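Local coordinates for nitrogenase molybdenum-iron protein beta chain (Clostridium pasteurianum, PDB 4WES) that carries the [8Fe-7S] cluster, shared with the alpha chain, in the molybdenum-iron component of nitrogenase, which reduces dinitrogen to ammonium, at residues L115-I119 and L133-T137; V270-D274 and R296-I300; P338-V342 and W380-V386. One frame throughout, in Å; residues are numbered along the deposited sequence.

Contact 1: residues L115-I119 and L133-T137; sequences LPTYI and LVIHT
The contact belongs to an alpha/beta layer of a parallel sheet: helix 115-125 lies on strand 133-136, which follows it in the chain and is one of the two outermost strands of the sheet within this chain. The two short segments run nearly antiparallel, at 171°, with their axes 9.4 Å apart. His136 and Val134, two residues apart on the strand, both face the helix. CB of Leu115 stands over one face of the His136 imidazole, 3.8 Å from its centroid and offset toward the rim, a CH-pi contact. Pro116 reaches the same ring with CG, 3.8 Å from His136 CE1. The ring arrives there because CG of His136 sits between the backbone N and the carbonyl carbon (chi1 90°). One helical turn on, Ile119 extends CD1 to 4.0 Å from both Val134 CG1 and His136 CB, so one methyl touches both strand side chains. The imidazole is also held at its nitrogens, ND1 by a hydrogen bond with the Tyr160 hydroxyl and NE2 by a weak one with Asn138 OD1. Tyr160 of helix 146-161 also touches Ile119, while Leu115 also touches Val102 and Thr104 of strand 99-104 and Ile84 of helix 81-95.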
ATOM      1  N   LEU B 115       6.286  44.587 -14.461  1.00 15.48           N
ATOM      2  CA  LEU B 115       5.877  44.479 -13.056  0.51 13.18           C
ATOM      3  C   LEU B 115       6.595  45.490 -12.144  1.00 14.91           C
ATOM      4  O   LEU B 115       5.992  46.097 -11.272  1.00 15.90           O
ATOM      5  CB  LEU B 115       6.083  43.051 -12.545  0.51 12.90           C
ATOM      6  CG  LEU B 115       4.947  42.061 -12.866  0.51 15.16           C
ATOM      7  CD1 LEU B 115       3.707  42.414 -12.060  0.51 16.61           C
ATOM      8  CD2 LEU B 115       4.609  41.963 -14.350  0.51 14.07           C
ATOM      9  N   PRO B 116       7.916  45.660 -12.325  1.00 16.14           N
ATOM     10  CA  PRO B 116       8.576  46.650 -11.466  1.00 16.59           C
ATOM     11  C   PRO B 116       7.955  48.039 -11.560  1.00 15.73           C
ATOM     12  O   PRO B 116       7.762  48.688 -10.542  1.00 17.46           O
ATOM     13  CB  PRO B 116       9.993  46.661 -11.996  1.00 18.02           C
ATOM     14  CG  PRO B 116      10.199  45.290 -12.537  1.00 18.56           C
ATOM     15  CD  PRO B 116       8.879  44.911 -13.155  1.00 17.05           C
ATOM     16  N   THR B 117       7.584  48.468 -12.755  1.00 15.09           N
ATOM     17  CA  THR B 117       6.927  49.736 -12.916  1.00 16.12           C
ATOM     18  C   THR B 117       5.546  49.753 -12.265  1.00 15.73           C
ATOM     19  O   THR B 117       5.204  50.723 -11.541  1.00 17.18           O
ATOM     20  CB  THR B 117       6.839  50.137 -14.398  1.00 19.50           C
ATOM     21  OG1 THR B 117       8.164  50.356 -14.898  1.00 22.34           O
ATOM     22  CG2 THR B 117       5.995  51.408 -14.594  1.00 21.34           C
ATOM     23  N   TYR B 118       4.730  48.718 -12.474  1.00 14.91           N
ATOM     24  CA  TYR B 118       3.429  48.722 -11.846  0.51 15.01           C
ATOM     25  C   TYR B 118       3.547  48.791 -10.313  1.00 15.41           C
ATOM     26  O   TYR B 118       2.765  49.478  -9.640  1.00 16.10           O
ATOM     27  CB  TYR B 118       2.610  47.491 -12.260  0.51 13.79           C
ATOM     28  CG  TYR B 118       2.384  47.300 -13.750  0.51 16.24           C
ATOM     29  CD1 TYR B 118       2.455  48.361 -14.647  0.51 19.04           C
ATOM     30  CD2 TYR B 118       2.059  46.046 -14.246  0.51 18.27           C
ATOM     31  CE1 TYR B 118       2.242  48.163 -16.010  0.51 19.84           C
ATOM     32  CE2 TYR B 118       1.844  45.843 -15.591  0.51 17.38           C
ATOM     33  CZ  TYR B 118       1.944  46.887 -16.477  0.51 17.63           C
ATOM     34  OH  TYR B 118       1.706  46.635 -17.822  0.51 25.75           O
ATOM     35  N   ILE B 119       4.503  48.047  -9.762  1.00 14.90           N
ATOM     36  CA  ILE B 119       4.619  47.964  -8.325  1.00 16.49           C
ATOM     37  C   ILE B 119       5.082  49.318  -7.746  1.00 18.21           C
ATOM     38  O   ILE B 119       4.616  49.789  -6.693  1.00 19.51           O
ATOM     39  CB  ILE B 119       5.555  46.795  -7.925  1.00 16.75           C
ATOM     40  CG1 ILE B 119       4.846  45.479  -8.208  1.00 16.04           C
ATOM     41  CG2 ILE B 119       5.898  46.875  -6.444  1.00 20.07           C
ATOM     42  CD1 ILE B 119       5.714  44.250  -8.049  1.00 20.51           C
ATOM     43  N   LEU B 133       3.556  44.245   1.897  1.00 15.30           N
ATOM     44  CA  LEU B 133       4.533  44.098   0.839  1.00 14.02           C
ATOM     45  C   LEU B 133       3.919  43.516  -0.425  1.00 12.37           C
ATOM     46  O   LEU B 133       3.010  42.674  -0.364  1.00 13.21           O
ATOM     47  CB  LEU B 133       5.668  43.172   1.281  1.00 16.48           C
ATOM     48  CG  LEU B 133       6.508  43.657   2.447  1.00 18.93           C
ATOM     49  CD1 LEU B 133       7.410  42.581   2.992  1.00 21.80           C
ATOM     50  CD2 LEU B 133       7.321  44.869   2.025  1.00 23.47           C
ATOM     51  N   VAL B 134       4.449  43.932  -1.574  1.00 13.80           N
ATOM     52  CA  VAL B 134       4.165  43.289  -2.881  1.00 12.37           C
ATOM     53  C   VAL B 134       5.491  42.944  -3.525  1.00 13.63           C
ATOM     54  O   VAL B 134       6.345  43.809  -3.708  1.00 15.01           O
ATOM     55  CB  VAL B 134       3.369  44.226  -3.821  1.00 14.01           C
ATOM     56  CG1 VAL B 134       3.111  43.519  -5.156  1.00 15.45           C
ATOM     57  CG2 VAL B 134       2.057  44.674  -3.185  1.00 15.50           C
ATOM     58  N   ILE B 135       5.670  41.658  -3.816  1.00 12.03           N
ATOM     59  CA  ILE B 135       6.851  41.180  -4.487  1.00 11.44           C
ATOM     60  C   ILE B 135       6.451  40.481  -5.786  1.00 10.99           C
ATOM     61  O   ILE B 135       5.275  40.196  -6.003  1.00 11.98           O
ATOM     62  CB  ILE B 135       7.673  40.228  -3.584  1.00 12.38           C
ATOM     63  CG1 ILE B 135       7.023  38.871  -3.364  1.00 12.64           C
ATOM     64  CG2 ILE B 135       7.968  40.907  -2.246  1.00 13.57           C
ATOM     65  CD1 ILE B 135       7.954  37.863  -2.760  1.00 13.41           C
ATOM     66  N   HIS B 136       7.420  40.210  -6.649  1.00 11.02           N
ATOM     67  CA  HIS B 136       7.094  39.516  -7.902  1.00 11.62           C
ATOM     68  C   HIS B 136       8.248  38.672  -8.402  1.00 11.55           C
ATOM     69  O   HIS B 136       9.416  38.885  -8.042  1.00 12.16           O
ATOM     70  CB  HIS B 136       6.687  40.488  -9.028  1.00 12.34           C
ATOM     71  CG  HIS B 136       7.828  40.972  -9.863  1.00 13.79           C
ATOM     72  ND1 HIS B 136       8.717  41.956  -9.463  1.00 16.64           N
ATOM     73  CD2 HIS B 136       8.219  40.582 -11.089  1.00 14.02           C
ATOM     74  CE1 HIS B 136       9.610  42.144 -10.417  1.00 18.80           C
ATOM     75  NE2 HIS B 136       9.334  41.318 -11.411  1.00 18.02           N
ATOM     76  N   THR B 137       7.891  37.718  -9.266  1.00 10.90           N
ATOM     77  CA  THR B 137       8.811  37.081 -10.178  1.00 11.16           C
ATOM     78  C   THR B 137       8.172  37.027 -11.566  1.00 10.63           C
ATOM     79  O   THR B 137       7.021  37.394 -11.723  1.00 12.88           O
ATOM     80  CB  THR B 137       9.249  35.685  -9.709  1.00 12.05           C
ATOM     81  OG1 THR B 137      10.284  35.204 -10.558  1.00 13.60           O
ATOM     82  CG2 THR B 137       8.111  34.727  -9.693  1.00 12.98           C
TER

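Contact 2: residues V270-D274 and R296-I300; sequences VSATD and RGQLI
Val270 and Arg296 have the nearest CA atoms, 7.8 Å apart, where two helices pass almost antiparallel; the short segments make an angle of 173° and their axes lie 11.9 Å apart. Across this wide spacing, Arg296 supplies the reach: CG is anti to the backbone N (chi1 -176°) and the chain stays extended to NE. Its guanidinium meets the Asp274 carboxylate side-on in a bidentate salt bridge, with NE 2.8 Å from Asp274 OD1 and NH2 3.0 Å from Asp274 OD2. The planes of the two groups are 22° apart, nearly coplanar, and both oxygens are approached on their syn sides. Asp274 OD1 also hydrogen-bonds with the Tyr427 hydroxyl, which gives the buried carboxylate a second partner. The segments lie on helices 270-284 and 290-305, successive in the chain, with helix 426-448 packed beside them through Tyr427, Ala430 and Ile431. Next to the ion pair, Val270 spreads its two methyls: CG1 lies 3.5 Å from Arg296 NH2, and CG2 lies 3.9 Å from Leu299 CD2, with Ile300 CD1 slightly farther off. Met514 of the alpha chain accepts a hydrogen bond from Arg296 NH1 through its backbone O and packs on Val270 and Ile300.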
ATOM      1  N   VAL B 270      20.252   6.523   0.284  1.00 10.17           N
ATOM      2  CA  VAL B 270      21.375   6.414   1.210  1.00 10.34           C
ATOM      3  C   VAL B 270      22.391   7.517   0.976  1.00 10.38           C
ATOM      4  O   VAL B 270      22.622   8.360   1.853  1.00 11.16           O
ATOM      5  CB  VAL B 270      22.039   5.021   1.150  1.00 10.97           C
ATOM      6  CG1 VAL B 270      23.188   4.934   2.157  1.00 12.64           C
ATOM      7  CG2 VAL B 270      21.037   3.896   1.380  1.00 11.42           C
ATOM      8  N   SER B 271      23.053   7.523  -0.181  1.00 10.52           N
ATOM      9  CA  SER B 271      24.120   8.492  -0.407  1.00 10.64           C
ATOM     10  C   SER B 271      23.620   9.916  -0.373  1.00 10.41           C
ATOM     11  O   SER B 271      24.296  10.792   0.167  1.00 11.39           O
ATOM     12  CB  SER B 271      24.892   8.202  -1.682  1.00 11.33           C
ATOM     13  OG  SER B 271      24.077   8.346  -2.838  1.00 12.62           O
ATOM     14  N   ALA B 272      22.437  10.178  -0.917  1.00 10.28           N
ATOM     15  CA  ALA B 272      21.968  11.565  -0.952  1.00 10.64           C
ATOM     16  C   ALA B 272      21.594  12.060   0.460  1.00 10.50           C
ATOM     17  O   ALA B 272      21.829  13.205   0.787  1.00 11.34           O
ATOM     18  CB  ALA B 272      20.819  11.725  -1.919  1.00 10.91           C
ATOM     19  N   THR B 273      21.017  11.206   1.294  1.00  9.73           N
ATOM     20  CA  THR B 273      20.784  11.616   2.684  1.00 10.72           C
ATOM     21  C   THR B 273      22.114  11.738   3.427  1.00 10.36           C
ATOM     22  O   THR B 273      22.330  12.719   4.155  1.00 10.61           O
ATOM     23  CB  THR B 273      19.812  10.693   3.416  1.00 10.65           C
ATOM     24  OG1 THR B 273      18.579  10.649   2.679  1.00 10.53           O
ATOM     25  CG2 THR B 273      19.525  11.209   4.807  1.00  9.98           C
ATOM     26  N   ASP B 274      23.000  10.774   3.244  1.00 10.79           N
ATOM     27  CA  ASP B 274      24.323  10.846   3.858  1.00 11.20           C
ATOM     28  C   ASP B 274      25.004  12.158   3.505  1.00 10.85           C
ATOM     29  O   ASP B 274      25.632  12.795   4.360  1.00 11.84           O
ATOM     30  CB  ASP B 274      25.195   9.687   3.362  1.00 11.64           C
ATOM     31  CG  ASP B 274      24.895   8.329   3.986  1.00 11.31           C
ATOM     32  OD1 ASP B 274      24.052   8.230   4.916  1.00 11.98           O
ATOM     33  OD2 ASP B 274      25.523   7.354   3.501  1.00 12.41           O
ATOM     34  N   ARG B 296      19.354   5.540   9.968  1.00 10.13           N
ATOM     35  CA  ARG B 296      20.144   5.078   8.832  1.00  9.40           C
ATOM     36  C   ARG B 296      20.333   3.577   8.906  1.00  9.99           C
ATOM     37  O   ARG B 296      20.210   2.849   7.917  1.00  9.79           O
ATOM     38  CB  ARG B 296      21.478   5.799   8.759  1.00 10.51           C
ATOM     39  CG  ARG B 296      22.279   5.398   7.531  1.00 10.59           C
ATOM     40  CD  ARG B 296      23.634   6.078   7.540  1.00 12.04           C
ATOM     41  NE  ARG B 296      24.395   5.857   6.295  1.00 11.58           N
ATOM     42  CZ  ARG B 296      25.024   4.733   5.931  1.00 12.23           C
ATOM     43  NH1 ARG B 296      25.104   3.687   6.761  1.00 12.41           N
ATOM     44  NH2 ARG B 296      25.600   4.653   4.746  1.00 12.22           N
ATOM     45  N   GLY B 297      20.690   3.079  10.088  1.00  9.62           N
ATOM     46  CA  GLY B 297      20.903   1.664  10.235  1.00 10.19           C
ATOM     47  C   GLY B 297      19.664   0.813  10.074  1.00  8.96           C
ATOM     48  O   GLY B 297      19.758  -0.340   9.659  1.00  9.46           O
ATOM     49  N   GLN B 298      18.495   1.362  10.415  1.00  8.84           N
ATOM     50  CA  GLN B 298      17.241   0.680  10.124  1.00  9.06           C
ATOM     51  C   GLN B 298      16.999   0.638   8.606  1.00  8.86           C
ATOM     52  O   GLN B 298      16.504  -0.371   8.087  1.00  9.12           O
ATOM     53  CB  GLN B 298      16.067   1.375  10.813  1.00  9.16           C
ATOM     54  CG  GLN B 298      16.074   1.200  12.334  1.00  9.29           C
ATOM     55  CD  GLN B 298      15.066   2.108  12.993  1.00 10.11           C
ATOM     56  OE1 GLN B 298      14.934   3.291  12.631  1.00 11.30           O
ATOM     57  NE2 GLN B 298      14.347   1.579  13.943  1.00 12.18           N
ATOM     58  N   LEU B 299      17.299   1.724   7.911  1.00  8.83           N
ATOM     59  CA  LEU B 299      17.190   1.692   6.449  1.00  8.69           C
ATOM     60  C   LEU B 299      18.108   0.628   5.860  1.00  8.43           C
ATOM     61  O   LEU B 299      17.661  -0.173   5.020  1.00  8.81           O
ATOM     62  CB  LEU B 299      17.585   3.068   5.890  1.00  8.59           C
ATOM     63  CG  LEU B 299      17.692   3.114   4.367  1.00  9.16           C
ATOM     64  CD1 LEU B 299      16.411   2.709   3.649  1.00  9.93           C
ATOM     65  CD2 LEU B 299      18.194   4.479   3.918  1.00 10.47           C
ATOM     66  N   ILE B 300      19.351   0.556   6.291  1.00  8.53           N
ATOM     67  CA  ILE B 300      20.251  -0.483   5.793  1.00  9.65           C
ATOM     68  C   ILE B 300      19.699  -1.855   6.126  1.00  8.71           C
ATOM     69  O   ILE B 300      19.723  -2.777   5.297  1.00  9.20           O
ATOM     70  CB  ILE B 300      21.690  -0.279   6.350  1.00 10.03           C
ATOM     71  CG1 ILE B 300      22.292   1.049   5.881  1.00 10.55           C
ATOM     72  CG2 ILE B 300      22.574  -1.447   5.973  1.00 12.24           C
ATOM     73  CD1 ILE B 300      22.381   1.232   4.386  1.00 14.07           C
TER

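Contact 3: residues P338-V342 and W380-V386; sequences PKYVV and WIKNEGV
Tyr340 and Trp380 lead the aromatic and apolar contacts. CB of Trp380 stands over the centre of the Tyr340 ring, 3.8 Å from its centroid and 11° off the ring normal, a CH-pi contact; on the opposite face lies CG of Lys339, the residue before the tyrosine. The phenol is thus clamped between two aliphatic carbons. The ring planes of Tyr340 and Trp380 are inclined at 58°, and the closest ring atoms, Tyr340 CD1 and Trp380 CE3, are 3.6 Å apart. The far end of the indole reaches Val342, whose CG2 is 3.6 Å from Trp380 CZ3. Ile381 CG1 and Val386 CG1 both touch the CD2-CE2 side of the tyrosine, Val386 CG1 coming within 3.6 Å of Tyr340 CE2.

Among the polar contacts, the Tyr340 hydroxyl donates to the backbone O of Glu384 over 2.7 Å, 21° from the carbonyl plane, and so ties the phenol to the backbone of the turn at Glu384. The Glu384 side chain runs fully extended and carries its carboxylate to Lys339, where NZ lies 2.9 Å from Glu384 OE1 and approaches from above the carboxylate plane. A water donates to Glu384 OE1 and, weakly, to the Tyr340 hydroxyl. Glu384 OE2 pairs with Lys314, so two lysines probably stabilise the negative charge, while Lys339 NZ also bonds to the backbone O of Gly365.

The indole is further engaged by Lys367 in a cation-pi contact. Together these contacts pack helix 374-383 and the turn leading to strand 388-391 against strand 337-343 of a five-stranded parallel sheet of order 3-2-1-4-5, the alternating alpha/beta arrangement of a Rossmann-like domain.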
ATOM      1  N   PRO B 338      17.489   1.433 -12.945  1.00 10.08           N
ATOM      2  CA  PRO B 338      16.730   2.486 -13.623  1.00 10.01           C
ATOM      3  C   PRO B 338      16.802   2.220 -15.109  1.00 10.00           C
ATOM      4  O   PRO B 338      17.839   2.458 -15.741  1.00 11.87           O
ATOM      5  CB  PRO B 338      17.457   3.785 -13.209  1.00 10.31           C
ATOM      6  CG  PRO B 338      18.395   3.403 -12.095  1.00 11.00           C
ATOM      7  CD  PRO B 338      18.747   1.956 -12.390  1.00 10.73           C
ATOM      8  N   LYS B 339      15.725   1.655 -15.642  1.00 10.00           N
ATOM      9  CA  LYS B 339      15.669   1.171 -17.015  1.00 10.10           C
ATOM     10  C   LYS B 339      15.246   2.276 -17.967  1.00  9.62           C
ATOM     11  O   LYS B 339      15.858   2.454 -19.019  1.00 10.28           O
ATOM     12  CB  LYS B 339      14.736  -0.026 -17.075  1.00 11.45           C
ATOM     13  CG  LYS B 339      14.507  -0.580 -18.456  1.00 12.81           C
ATOM     14  CD  LYS B 339      15.772  -1.066 -19.081  1.00 15.11           C
ATOM     15  CE  LYS B 339      15.427  -1.835 -20.348  1.00 19.05           C
ATOM     16  NZ  LYS B 339      16.674  -2.402 -20.898  1.00 22.61           N
ATOM     17  N   TYR B 340      14.172   2.970 -17.613  1.00  9.34           N
ATOM     18  CA  TYR B 340      13.636   4.099 -18.405  1.00  9.64           C
ATOM     19  C   TYR B 340      13.523   5.244 -17.430  1.00  8.97           C
ATOM     20  O   TYR B 340      12.880   5.109 -16.404  1.00 10.52           O
ATOM     21  CB  TYR B 340      12.275   3.791 -19.017  1.00  9.51           C
ATOM     22  CG  TYR B 340      12.249   2.561 -19.893  1.00  9.67           C
ATOM     23  CD1 TYR B 340      13.257   2.296 -20.821  1.00 10.27           C
ATOM     24  CD2 TYR B 340      11.230   1.624 -19.796  1.00  9.91           C
ATOM     25  CE1 TYR B 340      13.243   1.153 -21.589  1.00 10.63           C
ATOM     26  CE2 TYR B 340      11.202   0.488 -20.585  1.00  9.94           C
ATOM     27  CZ  TYR B 340      12.216   0.273 -21.485  1.00 10.18           C
ATOM     28  OH  TYR B 340      12.239  -0.868 -22.262  1.00 11.91           O
ATOM     29  N   VAL B 341      14.147   6.377 -17.748  1.00  9.09           N
ATOM     30  CA  VAL B 341      14.279   7.495 -16.800  1.00  9.17           C
ATOM     31  C   VAL B 341      13.995   8.781 -17.571  1.00  9.21           C
ATOM     32  O   VAL B 341      14.784   9.158 -18.441  1.00 10.67           O
ATOM     33  CB  VAL B 341      15.660   7.534 -16.142  1.00  9.76           C
ATOM     34  CG1 VAL B 341      15.624   8.494 -14.970  1.00 12.29           C
ATOM     35  CG2 VAL B 341      16.123   6.166 -15.674  1.00 11.73           C
ATOM     36  N   VAL B 342      12.889   9.450 -17.236  1.00  9.27           N
ATOM     37  CA  VAL B 342      12.414  10.586 -18.013  1.00  8.75           C
ATOM     38  C   VAL B 342      12.013  11.755 -17.155  1.00  9.02           C
ATOM     39  O   VAL B 342      11.364  11.584 -16.116  1.00  9.71           O
ATOM     40  CB  VAL B 342      11.229  10.151 -18.910  1.00  9.79           C
ATOM     41  CG1 VAL B 342      10.551  11.330 -19.586  1.00 11.71           C
ATOM     42  CG2 VAL B 342      11.722   9.166 -19.950  1.00 12.63           C
ATOM     43  N   TRP B 380       8.336   2.591 -25.015  1.00 10.08           N
ATOM     44  CA  TRP B 380       9.517   1.828 -24.636  1.00  9.60           C
ATOM     45  C   TRP B 380       9.139   0.547 -23.899  1.00 10.15           C
ATOM     46  O   TRP B 380       9.721  -0.509 -24.170  1.00 10.97           O
ATOM     47  CB  TRP B 380      10.450   2.675 -23.776  1.00 10.75           C
ATOM     48  CG  TRP B 380      10.910   3.934 -24.418  1.00 11.69           C
ATOM     49  CD1 TRP B 380      10.821   4.302 -25.749  1.00 13.36           C
ATOM     50  CD2 TRP B 380      11.537   5.015 -23.754  1.00 11.99           C
ATOM     51  NE1 TRP B 380      11.344   5.558 -25.928  1.00 15.89           N
ATOM     52  CE2 TRP B 380      11.778   6.017 -24.711  1.00 14.47           C
ATOM     53  CE3 TRP B 380      11.910   5.234 -22.425  1.00 12.60           C
ATOM     54  CZ2 TRP B 380      12.401   7.214 -24.379  1.00 18.67           C
ATOM     55  CZ3 TRP B 380      12.519   6.417 -22.100  1.00 15.24           C
ATOM     56  CH2 TRP B 380      12.763   7.384 -23.073  1.00 16.89           C
ATOM     57  N   ILE B 381       8.183   0.657 -22.977  1.00  9.76           N
ATOM     58  CA  ILE B 381       7.730  -0.501 -22.215  1.00  9.25           C
ATOM     59  C   ILE B 381       7.163  -1.581 -23.116  1.00 10.60           C
ATOM     60  O   ILE B 381       7.366  -2.761 -22.879  1.00 10.90           O
ATOM     61  CB  ILE B 381       6.739  -0.057 -21.136  1.00  9.75           C
ATOM     62  CG1 ILE B 381       7.488   0.683 -20.025  1.00  9.92           C
ATOM     63  CG2 ILE B 381       5.960  -1.216 -20.575  1.00 10.67           C
ATOM     64  CD1 ILE B 381       6.587   1.451 -19.069  1.00 10.09           C
ATOM     65  N   LYS B 382       6.460  -1.165 -24.175  1.00 10.15           N
ATOM     66  CA  LYS B 382       5.929  -2.156 -25.109  0.50 10.75           C
ATOM     67  C   LYS B 382       7.011  -2.944 -25.848  1.00 12.46           C
ATOM     68  O   LYS B 382       6.754  -4.051 -26.343  1.00 15.59           O
ATOM     69  CB  LYS B 382       5.019  -1.488 -26.144  0.50 11.81           C
ATOM     70  CG  LYS B 382       3.727  -0.950 -25.566  0.50 12.55           C
ATOM     71  CD  LYS B 382       2.938  -0.199 -26.622  0.50 12.81           C
ATOM     72  CE  LYS B 382       1.591   0.199 -26.078  0.50 15.15           C
ATOM     73  NZ  LYS B 382       0.775  -1.004 -25.729  0.50 21.26           N
ATOM     74  N   ASN B 383       8.196  -2.350 -25.956  1.00 11.61           N
ATOM     75  CA  ASN B 383       9.330  -3.021 -26.580  1.00 11.93           C
ATOM     76  C   ASN B 383      10.166  -3.844 -25.626  1.00 12.59           C
ATOM     77  O   ASN B 383      10.684  -4.887 -26.024  1.00 14.92           O
ATOM     78  CB  ASN B 383      10.170  -2.006 -27.336  1.00 13.41           C
ATOM     79  CG  ASN B 383       9.488  -1.565 -28.611  1.00 13.88           C
ATOM     80  OD1 ASN B 383       9.667  -2.196 -29.641  1.00 18.64           O
ATOM     81  ND2 ASN B 383       8.698  -0.512 -28.546  1.00 12.74           N
ATOM     82  N   GLU B 384      10.306  -3.398 -24.382  1.00 11.43           N
ATOM     83  CA  GLU B 384      10.940  -4.214 -23.347  1.00 11.58           C
ATOM     84  C   GLU B 384      10.288  -3.807 -22.014  1.00 10.37           C
ATOM     85  O   GLU B 384      10.345  -2.636 -21.615  1.00 10.81           O
ATOM     86  CB  GLU B 384      12.455  -4.004 -23.287  1.00 12.80           C
ATOM     87  CG  GLU B 384      13.092  -4.858 -22.203  1.00 16.66           C
ATOM     88  CD  GLU B 384      14.578  -4.640 -22.026  1.00 22.09           C
ATOM     89  OE1 GLU B 384      15.195  -3.887 -22.841  1.00 21.61           O
ATOM     90  OE2 GLU B 384      15.143  -5.189 -21.031  1.00 24.53           O
ATOM     91  N   GLY B 385       9.640  -4.763 -21.373  1.00 10.56           N
ATOM     92  CA  GLY B 385       8.880  -4.496 -20.181  1.00 10.73           C
ATOM     93  C   GLY B 385       9.731  -4.156 -18.977  1.00 10.99           C
ATOM     94  O   GLY B 385      10.929  -4.365 -18.952  1.00 12.09           O
ATOM     95  N   VAL B 386       9.038  -3.719 -17.924  1.00 10.36           N
ATOM     96  CA  VAL B 386       9.659  -3.401 -16.641  1.00 10.23           C
ATOM     97  C   VAL B 386       8.915  -4.061 -15.508  1.00 10.09           C
ATOM     98  O   VAL B 386       7.842  -4.629 -15.697  1.00 10.87           O
ATOM     99  CB  VAL B 386       9.743  -1.879 -16.404  1.00 10.25           C
ATOM    100  CG1 VAL B 386      10.616  -1.208 -17.464  1.00 11.57           C
ATOM    101  CG2 VAL B 386       8.365  -1.239 -16.377  1.00 10.69           C
TER
HETATM  102  O   HOH W   1      14.896  -1.451 -24.384  1.00 35.90           O

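The three contacts follow one another along the chain without overlap. Contact 1 lies across the chain's centre from the other two, its own centre 43 Å from that of contact 2 and 45 Å from that of contact 3. Contacts 2 and 3 are closer, with nearest atoms about 12 Å apart, yet none touches another. Contacts 1 and 3 each join a helix to a parallel sheet, but the sheets are different; contact 2 is purely helical and borders other subunits. None belongs to an annotated site: the Leu115 side chain is about 13 Å from an [8Fe-7S] cluster, and that of Ile300 about 10 Å from an iron(II) ion.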